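Long-range contacts in surface presentation of antigens protein SPAS (Shigella flexneri, PDB 2VT1), which is required for secretion of the Ipa antigens and for host-cell invasion, this chain being part of the cytoplasmic domain of a type III secretion exporter: residues P1-I6 with A50-Y54; A15-F19 with L68-L72. All blocks are in the same frame, centred on the assembly; numbering follows the deposited sequence.

Contact 1 of 2, residues P1-I6 with A50-Y54; sequences PTHIAI and ARKLY
The ring of Tyr54 is met obliquely, neither squarely on a face nor at an edge, by two aliphatic carbons: CD of Pro1 and CD1 of Ile4. The proline carbon sits by the phenol end, with Pro1 CD 3.8 Å from Tyr54 OH and slightly farther from CE1, so that the N-terminal ring packs near the hydroxyl without a hydrogen bond across the contact. Ile4 comes in at the root of the same side chain, its CD1 lying 4.1 Å from Tyr54 CB, and the two side chains cross at about a right angle. The torsion of Tyr54 accounts for this reach: CG is anti to the backbone N (chi1 174°), which carries the ring from CB, beside Ile4, out toward Pro1.

Here one side of strand 4-9 packs on helix 47-56, the axes of the short segments crossing at 74° and 8.5 Å apart. Pro1-Thr2-His3 matches the last three residues of the NPTH motif, after whose Asn exporters of this family cleave themselves, and Pro1 opening this chain is consistent with that cleavage. Residue alternation turns Ile4 and Ile6 to the helix. Ile4 divides its branches, CD1 lying 4.0 Å from Arg51 CA while CG2 rests 4.2 Å from Ala50 CB. Ile6 does likewise: CD1 is 4.1 Å from Tyr54 N and also reaches Tyr54 CB, and CG2 is 4.2 Å from Leu53 CD1. Ala50 O is already engaged by the helix bond from Tyr54 N (3.0 Å). Ala5 faces away, and Ile6 pairs antiparallel with a strand of another chain.

Contact 2 of 2, residues A15-F19 with L68-L72; sequences APAPF and LDEVL
Leu68, in the first turn of helix 68-80, packs on Ala17 and Pro18 in the loop that leads from strand 4-9 into strand 19-25 of the antiparallel sheet, joining a loop to a helix start within this cytoplasmic α/β domain. Apolar contacts dominate. Leu68 has CG anti to its own N (chi1 -160°), and this brings the forked end of the side chain up to the loop: CG stands 3.8 Å from Ala17 CA, and CD2 is 3.7 Å from Pro18 CD. One turn along, Val71 slides past the same proline in the opposite direction, with Val71 CG1 3.6 Å from Pro18 CG. The proline ring thus meets Leu68 through CD and Val71 through CG and CB, while Ile8 and Phe10 also touch it.

Polar atoms add only van der Waals contacts across the segments: Pro16 O lies 3.5 Å from Leu68 CD2, and no hydrogen bond crosses. Pro18 is instead tied by backbone hydrogen bonding to Val63. Within the helix, Leu72 N donates to Leu68 O at 2.8 Å, and Pro18 CG approaches that same nitrogen to 4.3 Å.

The centres of contacts 1 and 2 lie about 17 Å apart, and their segments alternate along the chain: 1-6, 15-19, 50-54, 68-72. The N-terminal residues with the start of strand 4-9 serve contact 1, and the loop after that strand serves contact 2, while helices 47-56 and 68-80 supply the second half of each. The helices also touch directly. Lys52 NZ forms a salt bridge with Glu70 OE1 at 2.9 Å, and Leu53 CD1 packs 4.1 Å from Val71 CG2. Because Leu53 also meets Ile6, and Val71 also meets Pro18, apolar packing runs continuously from the N-terminal strand through both helices to the loop, linking strand 4-9 to the last helix.

Contact 1 of 2, residues P1-I6 with A50-Y54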
loop_
_atom_site.group_PDB
_atom_site.type_symbol
_atom_site.label_atom_id
_atom_site.label_comp_id
_atom_site.label_asym_id
_atom_site.label_seq_id
_atom_site.Cartn_x
_atom_site.Cartn_y
_atom_site.Cartn_z
ATOM N N PRO B 1 5.916 -5.626 12.034
ATOM C CA PRO B 1 5.718 -6.972 12.558
ATOM C C PRO B 1 4.259 -7.283 12.867
ATOM O O PRO B 1 3.605 -7.978 12.083
ATOM C CB PRO B 1 6.550 -6.962 13.832
ATOM C CG PRO B 1 7.716 -6.089 13.481
ATOM C CD PRO B 1 7.176 -5.040 12.522
ATOM N N THR B 2 3.742 -6.785 13.985
ATOM C CA THR B 2 2.353 -7.072 14.335
ATOM C C THR B 2 1.383 -6.476 13.297
ATOM O O THR B 2 0.501 -7.181 12.805
ATOM C CB THR B 2 1.990 -6.583 15.758
ATOM O OG1 THR B 2 3.099 -6.801 16.638
ATOM C CG2 THR B 2 0.767 -7.336 16.293
ATOM N N HIS B 3 1.533 -5.194 12.964
ATOM C CA HIS B 3 0.670 -4.586 11.952
ATOM C C HIS B 3 1.488 -3.907 10.875
ATOM O O HIS B 3 2.466 -3.218 11.169
ATOM C CB HIS B 3 -0.304 -3.595 12.574
ATOM C CG HIS B 3 -1.240 -4.222 13.550
ATOM N ND1 HIS B 3 -1.132 -4.032 14.909
ATOM C CD2 HIS B 3 -2.282 -5.065 13.366
ATOM C CE1 HIS B 3 -2.072 -4.727 15.521
ATOM N NE2 HIS B 3 -2.790 -5.354 14.606
ATOM N N ILE B 4 1.077 -4.137 9.631
ATOM C CA ILE B 4 1.769 -3.620 8.446
ATOM C C ILE B 4 0.768 -2.913 7.498
ATOM O O ILE B 4 -0.354 -3.370 7.297
ATOM C CB ILE B 4 2.480 -4.757 7.667
ATOM C CG1 ILE B 4 3.589 -5.401 8.503
ATOM C CG2 ILE B 4 3.057 -4.232 6.365
ATOM C CD1 ILE B 4 4.043 -6.747 7.974
ATOM N N ALA B 5 1.179 -1.784 6.936
ATOM C CA ALA B 5 0.400 -1.106 5.908
ATOM C C ALA B 5 1.342 -0.742 4.767
ATOM O O ALA B 5 2.360 -0.097 4.990
ATOM C CB ALA B 5 -0.255 0.139 6.473
ATOM N N ILE B 6 1.016 -1.182 3.556
ATOM C CA ILE B 6 1.808 -0.833 2.371
ATOM C C ILE B 6 0.872 -0.161 1.372
ATOM O O ILE B 6 -0.154 -0.726 0.934
ATOM C CB ILE B 6 2.500 -2.068 1.696
ATOM C CG1 ILE B 6 3.084 -3.051 2.731
ATOM C CG2 ILE B 6 3.550 -1.607 0.655
ATOM C CD1 ILE B 6 4.455 -2.699 3.355
ATOM N N ALA B 50 1.849 -8.572 2.418
ATOM C CA ALA B 50 2.208 -7.480 3.304
ATOM C C ALA B 50 3.590 -7.715 3.938
ATOM O O ALA B 50 4.469 -6.848 3.889
ATOM C CB ALA B 50 1.141 -7.323 4.361
ATOM N N ARG B 51 3.784 -8.901 4.506
ATOM C CA ARG B 51 5.057 -9.315 5.097
ATOM C C ARG B 51 6.228 -9.302 4.129
ATOM O O ARG B 51 7.315 -8.817 4.436
ATOM C CB ARG B 51 4.930 -10.744 5.618
ATOM C CG ARG B 51 4.506 -10.910 7.073
ATOM C CD ARG B 51 4.941 -12.310 7.570
ATOM N NE ARG B 51 4.050 -12.885 8.582
ATOM C CZ ARG B 51 3.105 -13.802 8.338
ATOM N NH1 ARG B 51 2.341 -14.266 9.328
ATOM N NH2 ARG B 51 2.915 -14.262 7.103
ATOM N N LYS B 52 6.002 -9.913 2.975
ATOM C CA LYS B 52 6.972 -9.981 1.903
ATOM C C LYS B 52 7.520 -8.605 1.563
ATOM O O LYS B 52 8.731 -8.387 1.530
ATOM C CB LYS B 52 6.243 -10.534 0.690
ATOM C CG LYS B 52 6.986 -11.460 -0.193
ATOM C CD LYS B 52 5.979 -12.512 -0.706
ATOM C CE LYS B 52 6.329 -13.051 -2.073
ATOM N NZ LYS B 52 5.533 -14.284 -2.367
ATOM N N LEU B 53 6.614 -7.682 1.274
ATOM C CA LEU B 53 6.998 -6.358 0.802
ATOM C C LEU B 53 7.701 -5.615 1.913
ATOM O O LEU B 53 8.687 -4.924 1.686
ATOM C CB LEU B 53 5.770 -5.576 0.311
ATOM C CG LEU B 53 5.014 -6.178 -0.876
ATOM C CD1 LEU B 53 3.742 -5.377 -1.194
ATOM C CD2 LEU B 53 5.923 -6.273 -2.109
ATOM N N TYR B 54 7.206 -5.773 3.131
ATOM C CA TYR B 54 7.836 -5.133 4.269
ATOM C C TYR B 54 9.271 -5.629 4.471
ATOM O O TYR B 54 10.163 -4.840 4.838
ATOM C CB TYR B 54 7.023 -5.378 5.537
ATOM C CG TYR B 54 7.720 -4.862 6.770
ATOM C CD1 TYR B 54 8.265 -5.730 7.691
ATOM C CD2 TYR B 54 7.869 -3.505 6.979
ATOM C CE1 TYR B 54 8.919 -5.262 8.801
ATOM C CE2 TYR B 54 8.506 -3.032 8.081
ATOM C CZ TYR B 54 9.036 -3.912 8.986
ATOM O OH TYR B 54 9.690 -3.435 10.094
#

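Contact 2 of 2, residues A15-F19 with L68-L72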
loop_
_atom_site.group_PDB
_atom_site.type_symbol
_atom_site.label_atom_id
_atom_site.label_comp_id
_atom_site.label_asym_id
_atom_site.label_seq_id
_atom_site.Cartn_x
_atom_site.Cartn_y
_atom_site.Cartn_z
ATOM N N ALA B 15 5.918 2.796 -15.683
ATOM C CA ALA B 15 6.524 1.479 -15.598
ATOM C C ALA B 15 5.445 0.435 -15.359
ATOM O O ALA B 15 4.362 0.752 -14.856
ATOM C CB ALA B 15 7.572 1.431 -14.505
ATOM N N PRO B 16 5.734 -0.821 -15.738
ATOM C CA PRO B 16 4.770 -1.913 -15.613
ATOM C C PRO B 16 4.684 -2.441 -14.185
ATOM O O PRO B 16 3.818 -3.251 -13.874
ATOM C CB PRO B 16 5.317 -2.977 -16.571
ATOM C CG PRO B 16 6.784 -2.730 -16.622
ATOM C CD PRO B 16 6.995 -1.254 -16.369
ATOM N N ALA B 17 5.570 -1.963 -13.324
ATOM C CA ALA B 17 5.570 -2.355 -11.926
ATOM C C ALA B 17 4.820 -1.340 -11.080
ATOM O O ALA B 17 4.945 -0.133 -11.315
ATOM C CB ALA B 17 6.991 -2.483 -11.428
ATOM N N PRO B 18 4.040 -1.826 -10.093
ATOM C CA PRO B 18 3.410 -0.975 -9.067
ATOM C C PRO B 18 4.454 -0.240 -8.232
ATOM O O PRO B 18 5.599 -0.623 -8.231
ATOM C CB PRO B 18 2.625 -1.978 -8.199
ATOM C CG PRO B 18 2.404 -3.170 -9.088
ATOM C CD PRO B 18 3.639 -3.237 -9.964
ATOM N N PHE B 19 4.054 0.798 -7.517
ATOM C CA PHE B 19 4.991 1.645 -6.785
ATOM C C PHE B 19 4.543 1.742 -5.329
ATOM O O PHE B 19 3.377 2.001 -5.057
ATOM C CB PHE B 19 5.021 3.031 -7.440
ATOM C CG PHE B 19 5.781 4.084 -6.668
ATOM C CD1 PHE B 19 7.076 4.410 -7.011
ATOM C CD2 PHE B 19 5.181 4.779 -5.645
ATOM C CE1 PHE B 19 7.769 5.387 -6.333
ATOM C CE2 PHE B 19 5.876 5.764 -4.952
ATOM C CZ PHE B 19 7.163 6.075 -5.304
ATOM N N LEU B 68 6.025 -8.376 -8.629
ATOM C CA LEU B 68 5.191 -7.532 -9.458
ATOM C C LEU B 68 3.768 -8.080 -9.716
ATOM O O LEU B 68 2.772 -7.386 -9.507
ATOM C CB LEU B 68 5.922 -7.349 -10.779
ATOM C CG LEU B 68 5.558 -6.179 -11.676
ATOM C CD1 LEU B 68 6.447 -6.228 -12.914
ATOM C CD2 LEU B 68 4.078 -6.201 -12.049
ATOM N N ASP B 69 3.680 -9.309 -10.203
ATOM C CA ASP B 69 2.392 -9.933 -10.541
ATOM C C ASP B 69 1.516 -10.207 -9.315
ATOM O O ASP B 69 0.303 -10.126 -9.377
ATOM C CB ASP B 69 2.634 -11.265 -11.267
ATOM C CG ASP B 69 2.488 -11.157 -12.776
ATOM O OD1 ASP B 69 3.462 -11.502 -13.485
ATOM O OD2 ASP B 69 1.411 -10.731 -13.261
ATOM N N GLU B 70 2.132 -10.566 -8.202
ATOM C CA GLU B 70 1.388 -10.804 -6.961
ATOM C C GLU B 70 0.718 -9.520 -6.486
ATOM O O GLU B 70 -0.348 -9.563 -5.874
ATOM C CB GLU B 70 2.318 -11.346 -5.871
ATOM C CG GLU B 70 1.596 -11.756 -4.595
ATOM C CD GLU B 70 2.497 -12.465 -3.593
ATOM O OE1 GLU B 70 3.701 -12.661 -3.890
ATOM O OE2 GLU B 70 1.993 -12.829 -2.505
ATOM N N VAL B 71 1.348 -8.376 -6.767
ATOM C CA VAL B 71 0.789 -7.084 -6.377
ATOM C C VAL B 71 -0.233 -6.635 -7.405
ATOM O O VAL B 71 -1.307 -6.169 -7.073
ATOM C CB VAL B 71 1.887 -6.008 -6.212
ATOM C CG1 VAL B 71 1.258 -4.651 -5.987
ATOM C CG2 VAL B 71 2.799 -6.360 -5.035
ATOM N N LEU B 72 0.112 -6.808 -8.671
ATOM C CA LEU B 72 -0.728 -6.398 -9.763
ATOM C C LEU B 72 -2.071 -7.149 -9.781
ATOM O O LEU B 72 -3.084 -6.606 -10.211
ATOM C CB LEU B 72 0.024 -6.604 -11.076
ATOM C CG LEU B 72 -0.573 -5.942 -12.305
ATOM C CD1 LEU B 72 -0.868 -4.472 -12.033
ATOM C CD2 LEU B 72 0.410 -6.103 -13.461
#